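Local coordinates for protein leucine aminopeptidase A1, chloroplastic (PDB 5D8N) that removes N-terminal amino acids, preferably leucine, from peptides as a magnesium-dependent homohexameric aminopeptidase of the M17 family, and also acts as a protein-folding chaperone, at residues L295-G307 and M322-A335. The protein carries 1 engineered substitution. Residues are numbered along the deposited sequence; the frame is centred on the assembly and turned at random.
Sequences LALVGKGLTFDSG and MKNDMGGAAAVLGA
Asp325 reaches across to the end of strand 293-305 with its carboxylate. The backbone N of Asp305 gives a hydrogen bond to Asp325 OD2 (3.1 Å), from above the carboxylate plane. Water 3 donates to the same OD2 and ties it to Thr303 O. The carboxylate stands steeply to the Phe304 ring, the two planes 79° apart. Asp325 CG lies beside its own backbone N, anti to the carbonyl carbon (chi1 -79°). The other oxygen, OD1, accepts from water 1. That water accepts from Lys300 NZ, which also bonds to Thr412 O. Asp305 OD1 accepts from the N of Gly307 in an Asx turn.

Met326 is the N-cap of helix 327-342. Its N donates to water 2, which in turn donates to Leu302 O. Its SD lies against Thr303 CG2 (4.0 Å), and the chain then bends at chi3, which sets CE. Further along, Ala329 N donates a hydrogen bond to Lys300 O (3.0 Å), and Gly299 and Gly328 let the backbones come close. Val332 sets CG2 on the N of Gly299 (3.7 Å) and CG1 on Leu297 O. Leu297 CD1 meets Ala335 CB (4.2 Å).

The helix thus packs on a central strand of the catalytic-domain sheet; the N-to-C directions of strand 295-302 and helix 327-335 differ by 136°. Lys300, Asp305 and Asp325 belong to the two-magnesium site of M17 aminopeptidases, which Asp385 and Glu387 complete.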
loop_
_atom_site.group_PDB
_atom_site.type_symbol
_atom_site.label_atom_id
_atom_site.label_comp_id
_atom_site.label_asym_id
_atom_site.label_seq_id
_atom_site.Cartn_x
_atom_site.Cartn_y
_atom_site.Cartn_z
ATOM N N LEU A 295 20.398 -8.452 41.846
ATOM C CA LEU A 295 19.869 -7.759 40.663
ATOM C C LEU A 295 19.894 -8.709 39.473
ATOM O O LEU A 295 20.792 -9.551 39.360
ATOM C CB LEU A 295 20.720 -6.529 40.367
ATOM C CG LEU A 295 21.025 -5.602 41.549
ATOM C CD1 LEU A 295 22.060 -4.566 41.128
ATOM C CD2 LEU A 295 19.767 -4.905 42.042
ATOM N N ALA A 296 18.985 -8.497 38.526
ATOM C CA ALA A 296 19.079 -9.120 37.218
ATOM C C ALA A 296 19.039 -8.112 36.071
ATOM O O ALA A 296 18.247 -7.176 36.048
ATOM C CB ALA A 296 17.975 -10.161 37.019
ATOM N N LEU A 297 19.755 -8.472 35.019
ATOM C CA LEU A 297 19.747 -7.737 33.767
ATOM C C LEU A 297 19.365 -8.740 32.691
ATOM O O LEU A 297 20.093 -9.708 32.465
ATOM C CB LEU A 297 21.140 -7.169 33.481
ATOM C CG LEU A 297 21.673 -6.192 34.526
ATOM C CD1 LEU A 297 23.085 -5.778 34.186
ATOM C CD2 LEU A 297 20.763 -4.968 34.550
ATOM N N VAL A 298 18.217 -8.509 32.061
ATOM C CA VAL A 298 17.663 -9.388 31.047
ATOM C C VAL A 298 17.696 -8.713 29.674
ATOM O O VAL A 298 17.223 -7.582 29.521
ATOM C CB VAL A 298 16.209 -9.731 31.390
ATOM C CG1 VAL A 298 15.610 -10.593 30.286
ATOM C CG2 VAL A 298 16.174 -10.467 32.715
ATOM N N GLY A 299 18.283 -9.392 28.693
ATOM C CA GLY A 299 18.416 -8.823 27.353
ATOM C C GLY A 299 17.733 -9.669 26.304
ATOM O O GLY A 299 17.868 -10.892 26.288
ATOM N N LYS A 300 16.941 -9.029 25.454
ATOM C CA LYS A 300 16.362 -9.720 24.311
ATOM C C LYS A 300 17.471 -10.208 23.386
ATOM O O LYS A 300 18.327 -9.445 22.952
ATOM C CB LYS A 300 15.409 -8.794 23.553
ATOM C CG LYS A 300 14.815 -9.437 22.321
ATOM C CD LYS A 300 13.779 -8.535 21.669
ATOM C CE LYS A 300 14.147 -8.345 20.214
ATOM N NZ LYS A 300 12.968 -8.029 19.406
ATOM N N GLY A 301 17.431 -11.483 23.036
ATOM C CA GLY A 301 18.510 -12.100 22.272
ATOM C C GLY A 301 18.032 -12.909 21.076
ATOM O O GLY A 301 18.483 -14.022 20.811
ATOM N N LEU A 302 17.216 -12.287 20.248
ATOM C CA LEU A 302 16.973 -12.798 18.903
ATOM C C LEU A 302 18.136 -12.350 18.025
ATOM O O LEU A 302 18.297 -11.155 17.718
ATOM C CB LEU A 302 15.645 -12.264 18.371
ATOM C CG LEU A 302 14.449 -13.134 18.763
ATOM C CD1 LEU A 302 14.249 -13.083 20.259
ATOM C CD2 LEU A 302 13.200 -12.618 18.061
ATOM N N THR A 303 18.942 -13.334 17.638
ATOM C CA THR A 303 20.128 -13.090 16.844
ATOM C C THR A 303 19.740 -12.752 15.406
ATOM O O THR A 303 20.402 -11.978 14.713
ATOM C CB THR A 303 21.060 -14.324 16.849
ATOM O OG1 THR A 303 20.387 -15.479 16.345
ATOM C CG2 THR A 303 21.550 -14.598 18.246
ATOM N N PHE A 304 18.544 -13.193 15.047
ATOM C CA PHE A 304 17.827 -12.676 13.887
ATOM C C PHE A 304 16.325 -12.723 14.161
ATOM O O PHE A 304 15.790 -13.728 14.661
ATOM C CB PHE A 304 18.137 -13.518 12.637
ATOM C CG PHE A 304 17.356 -13.109 11.422
ATOM C CD1 PHE A 304 17.648 -11.942 10.748
ATOM C CD2 PHE A 304 16.260 -13.849 11.012
ATOM C CE1 PHE A 304 16.833 -11.484 9.729
ATOM C CE2 PHE A 304 15.449 -13.400 9.982
ATOM C CZ PHE A 304 15.730 -12.209 9.343
ATOM N N ASP A 305 15.648 -11.667 13.729
ATOM C CA ASP A 305 14.197 -11.575 13.846
ATOM C C ASP A 305 13.487 -11.447 12.495
ATOM O O ASP A 305 13.571 -10.401 11.849
ATOM C CB ASP A 305 13.838 -10.399 14.741
ATOM C CG ASP A 305 12.409 -10.466 15.243
ATOM O OD1 ASP A 305 11.619 -11.241 14.650
ATOM O OD2 ASP A 305 12.130 -9.772 16.249
ATOM N N SER A 306 12.821 -12.533 12.092
ATOM C CA SER A 306 12.057 -12.667 10.843
ATOM C C SER A 306 11.021 -11.563 10.634
ATOM O O SER A 306 10.667 -11.262 9.489
ATOM C CB SER A 306 11.295 -14.008 10.804
ATOM O OG SER A 306 11.898 -14.997 9.983
ATOM N N GLY A 307 10.438 -11.074 11.724
ATOM C CA GLY A 307 9.505 -9.953 11.649
ATOM C C GLY A 307 10.123 -8.567 11.580
ATOM O O GLY A 307 11.246 -8.394 11.112
ATOM N N MET A 322 16.236 -3.069 9.561
ATOM C CA MET A 322 16.368 -3.215 11.014
ATOM C C MET A 322 17.669 -3.939 11.386
ATOM O O MET A 322 17.775 -5.171 11.313
ATOM C CB MET A 322 15.151 -3.952 11.592
ATOM C CG MET A 322 15.372 -4.596 12.954
ATOM S SD MET A 322 14.219 -5.900 13.444
ATOM C CE MET A 322 14.665 -7.254 12.350
ATOM N N LYS A 323 18.648 -3.149 11.817
ATOM C CA LYS A 323 19.974 -3.650 12.177
ATOM C C LYS A 323 20.203 -3.623 13.687
ATOM O O LYS A 323 21.287 -3.950 14.175
ATOM C CB LYS A 323 21.017 -2.823 11.425
ATOM C CG LYS A 323 20.876 -2.951 9.910
ATOM C CD LYS A 323 22.136 -2.561 9.169
ATOM C CE LYS A 323 23.209 -3.623 9.354
ATOM N NZ LYS A 323 24.521 -3.137 8.833
ATOM N N ASN A 324 19.094 -3.468 14.401
ATOM C CA ASN A 324 19.100 -3.349 15.843
ATOM C C ASN A 324 18.896 -4.664 16.588
ATOM O O ASN A 324 18.836 -4.654 17.820
ATOM C CB ASN A 324 18.057 -2.303 16.256
ATOM C CG ASN A 324 16.637 -2.727 15.944
ATOM O OD1 ASN A 324 16.391 -3.883 15.586
ATOM N ND2 ASN A 324 15.690 -1.798 16.107
ATOM N N ASP A 325 18.701 -5.764 15.857
ATOM C CA ASP A 325 18.503 -7.095 16.457
ATOM C C ASP A 325 19.575 -7.306 17.522
ATOM O O ASP A 325 20.739 -6.928 17.315
ATOM C CB ASP A 325 18.670 -8.227 15.426
ATOM C CG ASP A 325 17.442 -8.404 14.543
ATOM O OD1 ASP A 325 16.408 -7.744 14.833
ATOM O OD2 ASP A 325 17.525 -9.202 13.566
ATOM N N MET A 326 19.149 -7.827 18.667
ATOM C CA MET A 326 20.075 -8.252 19.706
ATOM C C MET A 326 20.743 -7.103 20.475
ATOM O O MET A 326 21.673 -7.329 21.235
ATOM C CB MET A 326 21.144 -9.136 19.053
ATOM C CG MET A 326 21.334 -10.516 19.646
ATOM S SD MET A 326 22.947 -10.889 18.943
ATOM C CE MET A 326 23.955 -9.598 19.635
ATOM N N GLY A 327 20.322 -5.865 20.260
ATOM C CA GLY A 327 20.899 -4.742 20.993
ATOM C C GLY A 327 20.807 -4.894 22.506
ATOM O O GLY A 327 21.672 -4.425 23.248
ATOM N N GLY A 328 19.718 -5.509 22.949
ATOM C CA GLY A 328 19.441 -5.673 24.358
ATOM C C GLY A 328 20.408 -6.681 24.951
ATOM O O GLY A 328 21.039 -6.426 25.981
ATOM N N ALA A 329 20.503 -7.843 24.321
ATOM C CA ALA A 329 21.449 -8.843 24.771
ATOM C C ALA A 329 22.855 -8.279 24.780
ATOM O O ALA A 329 23.684 -8.606 25.637
ATOM C CB ALA A 329 21.387 -10.069 23.876
ATOM N N ALA A 330 23.183 -7.538 23.736
ATOM C CA ALA A 330 24.532 -6.987 23.627
ATOM C C ALA A 330 24.856 -6.056 24.792
ATOM O O ALA A 330 25.978 -6.052 25.291
ATOM C CB ALA A 330 24.675 -6.262 22.309
ATOM N N ALA A 331 23.879 -5.259 25.213
ATOM C CA ALA A 331 24.105 -4.333 26.312
ATOM C C ALA A 331 24.280 -5.112 27.608
ATOM O O ALA A 331 25.133 -4.791 28.442
ATOM C CB ALA A 331 22.956 -3.346 26.436
ATOM N N VAL A 332 23.512 -6.182 27.743
ATOM C CA VAL A 332 23.639 -7.019 28.932
ATOM C C VAL A 332 25.006 -7.701 29.024
ATOM O O VAL A 332 25.654 -7.704 30.073
ATOM C CB VAL A 332 22.476 -8.013 29.007
ATOM C CG1 VAL A 332 22.698 -9.090 30.042
ATOM C CG2 VAL A 332 21.181 -7.250 29.320
ATOM N N LEU A 333 25.450 -8.312 27.934
ATOM C CA LEU A 333 26.764 -8.978 27.952
ATOM C C LEU A 333 27.914 -7.984 28.070
ATOM O O LEU A 333 28.891 -8.226 28.770
ATOM C CB LEU A 333 26.926 -9.841 26.711
ATOM C CG LEU A 333 25.948 -11.023 26.683
ATOM C CD1 LEU A 333 26.128 -11.793 25.397
ATOM C CD2 LEU A 333 26.126 -11.992 27.833
ATOM N N GLY A 334 27.745 -6.821 27.447
ATOM C CA GLY A 334 28.682 -5.716 27.625
ATOM C C GLY A 334 28.804 -5.265 29.065
ATOM O O GLY A 334 29.900 -5.069 29.585
ATOM N N ALA A 335 27.678 -5.228 29.755
ATOM C CA ALA A 335 27.702 -4.881 31.163
ATOM C C ALA A 335 28.477 -5.926 31.966
ATOM O O ALA A 335 29.189 -5.579 32.908
ATOM C CB ALA A 335 26.285 -4.716 31.701
HETATM O O HOH W 1 14.531 -6.976 16.961
HETATM O O HOH W 2 16.947 -9.143 19.394
HETATM O O HOH W 3 20.244 -9.697 12.961
#